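Local coordinates for protein CrmK (Actinoalloteichus sp. WH1-2216-6, PDB 5I1V) that is a flavoenzyme oxidase with covalently bound FAD that takes part in recycling a shunt product during caerulomycin biosynthesis, at residues Y151-E156 / W201-D206. Residues are numbered along the deposited sequence; the frame is centred on the assembly and turned at random.
Sequences YLHAVE and WLRSPD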
# COMPACT_ATOMS: atom_id res chain seq x y z
N TYR A 151 9.02 -17.75 -15.99
CA TYR A 151 8.23 -17.04 -16.98
C TYR A 151 9.01 -15.96 -17.68
O TYR A 151 8.38 -15.08 -18.32
CB TYR A 151 7.01 -16.42 -16.26
CG TYR A 151 6.22 -17.50 -15.63
CD1 TYR A 151 6.50 -17.94 -14.32
CD2 TYR A 151 5.26 -18.18 -16.36
CE1 TYR A 151 5.79 -18.99 -13.76
CE2 TYR A 151 4.57 -19.24 -15.82
CZ TYR A 151 4.83 -19.65 -14.54
OH TYR A 151 4.09 -20.73 -14.03
N LEU A 152 10.34 -15.91 -17.48
CA LEU A 152 11.13 -14.85 -18.07
C LEU A 152 11.39 -15.14 -19.57
O LEU A 152 12.20 -15.99 -19.94
CB LEU A 152 12.43 -14.61 -17.37
CG LEU A 152 13.27 -13.39 -17.83
CD1 LEU A 152 12.52 -12.10 -17.61
CD2 LEU A 152 14.57 -13.33 -17.04
N HIS A 153 10.66 -14.45 -20.39
CA HIS A 153 10.76 -14.65 -21.86
C HIS A 153 11.96 -13.91 -22.43
O HIS A 153 12.67 -14.44 -23.27
CB HIS A 153 9.43 -14.22 -22.46
CG HIS A 153 9.40 -14.18 -23.96
ND1 HIS A 153 9.23 -15.32 -24.73
CD2 HIS A 153 9.46 -13.15 -24.82
CE1 HIS A 153 9.17 -14.98 -26.01
NE2 HIS A 153 9.34 -13.67 -26.09
N ALA A 154 12.18 -12.67 -21.96
CA ALA A 154 13.25 -11.82 -22.45
C ALA A 154 13.51 -10.70 -21.44
O ALA A 154 12.65 -10.38 -20.62
CB ALA A 154 12.88 -11.18 -23.79
N VAL A 155 14.68 -10.07 -21.55
CA VAL A 155 15.10 -8.94 -20.71
C VAL A 155 15.90 -7.95 -21.53
O VAL A 155 16.69 -8.38 -22.36
CB VAL A 155 15.88 -9.50 -19.48
CG1 VAL A 155 17.21 -10.18 -19.85
CG2 VAL A 155 16.06 -8.44 -18.43
N GLU A 156 15.69 -6.65 -21.33
CA GLU A 156 16.39 -5.59 -21.97
C GLU A 156 17.33 -5.01 -20.95
O GLU A 156 16.92 -4.66 -19.85
CB GLU A 156 15.43 -4.51 -22.48
CG GLU A 156 16.12 -3.41 -23.21
CD GLU A 156 15.15 -2.31 -23.63
OE1 GLU A 156 14.78 -1.46 -22.80
OE2 GLU A 156 14.78 -2.31 -24.82
N TRP A 201 10.13 -9.19 -20.03
CA TRP A 201 8.95 -9.73 -20.68
C TRP A 201 8.64 -11.08 -20.06
O TRP A 201 9.49 -11.97 -19.97
CB TRP A 201 9.18 -9.89 -22.19
CG TRP A 201 9.12 -8.62 -22.98
CD1 TRP A 201 8.03 -8.03 -23.50
CD2 TRP A 201 10.23 -7.76 -23.29
NE1 TRP A 201 8.38 -6.86 -24.16
CE2 TRP A 201 9.72 -6.68 -24.04
CE3 TRP A 201 11.59 -7.83 -23.04
CZ2 TRP A 201 10.55 -5.68 -24.56
CZ3 TRP A 201 12.41 -6.83 -23.54
CH2 TRP A 201 11.90 -5.78 -24.31
N LEU A 202 7.36 -11.25 -19.69
CA LEU A 202 6.92 -12.42 -19.05
C LEU A 202 5.90 -13.19 -19.88
O LEU A 202 4.93 -12.62 -20.36
CB LEU A 202 6.28 -12.08 -17.69
CG LEU A 202 7.14 -11.24 -16.73
CD1 LEU A 202 6.30 -10.78 -15.55
CD2 LEU A 202 8.30 -12.04 -16.21
N ARG A 203 6.09 -14.50 -19.93
CA ARG A 203 5.14 -15.38 -20.56
C ARG A 203 5.44 -16.84 -20.22
O ARG A 203 6.57 -17.19 -20.01
CB ARG A 203 5.21 -15.13 -22.08
CG ARG A 203 5.81 -16.20 -22.92
CD ARG A 203 5.89 -15.74 -24.38
NE ARG A 203 4.71 -16.09 -25.13
CZ ARG A 203 4.51 -17.29 -25.68
NH1 ARG A 203 5.43 -18.25 -25.54
NH2 ARG A 203 3.39 -17.54 -26.35
N SER A 204 4.43 -17.69 -20.16
CA SER A 204 4.64 -19.14 -20.00
C SER A 204 5.33 -19.68 -21.21
O SER A 204 4.95 -19.36 -22.34
CB SER A 204 3.30 -19.88 -19.88
OG SER A 204 2.60 -19.41 -18.77
N PRO A 205 6.35 -20.51 -21.01
CA PRO A 205 7.02 -21.04 -22.21
C PRO A 205 6.08 -21.88 -23.11
O PRO A 205 6.28 -21.95 -24.32
CB PRO A 205 8.15 -21.91 -21.64
CG PRO A 205 8.01 -21.89 -20.15
CD PRO A 205 6.98 -20.89 -19.75
N ASP A 206 5.05 -22.47 -22.54
CA ASP A 206 4.11 -23.25 -23.34
C ASP A 206 2.74 -22.58 -23.52
O ASP A 206 1.75 -23.25 -23.74
CB ASP A 206 3.98 -24.64 -22.73
CG ASP A 206 5.32 -25.37 -22.66
OD1 ASP A 206 6.08 -25.37 -23.67
OD2 ASP A 206 5.63 -25.94 -21.59
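With CG of His-153 anti to its own N (chi1 173°), the imidazole reaches Arg-203. One face of the ring receives the arginine CD, 3.4 Å from His-153 ND1. The Arg-203 chain bends at chi3 (-91°), and its NE is hydrogen-bonded to Gly-94 O. The imidazole and guanidinium planes stand 63° apart. Trp-201 CB lies at the imidazole edge. The Trp-201 indole extends along the other strand, where its CE3 is 3.7 Å from Ala-154 CB and its CZ3 meets Glu-156 CB. Its NE1 is hydrogen-bonded to Asp-90 OD2. Strands 152-160 and 196-202 pair antiparallel. A classic beta bulge sets His-153 and Ala-154 opposite Trp-201. Trp-201 O accepts from His-153 N at 2.8 Å and, weakly, from Ala-154 N at 3.4 Å. Trp-201 N donates to Ala-154 O, and Arg-203 N to Tyr-151 O. At the far end, Ser-204 OG sits at the Tyr-151 ring edge, 3.6 Å from CE2. An alanine at His-153 would remove the imidazole and is likely to leave Arg-203 CD without the ring face it packs on. These backbone bonds join two neighbouring inner strands of a five-stranded antiparallel sheet, consistent with the family's FAD-binding fold. One carbonyl serves two amides, while the histidine-arginine contact uses the arginine's aliphatic part rather than its charge.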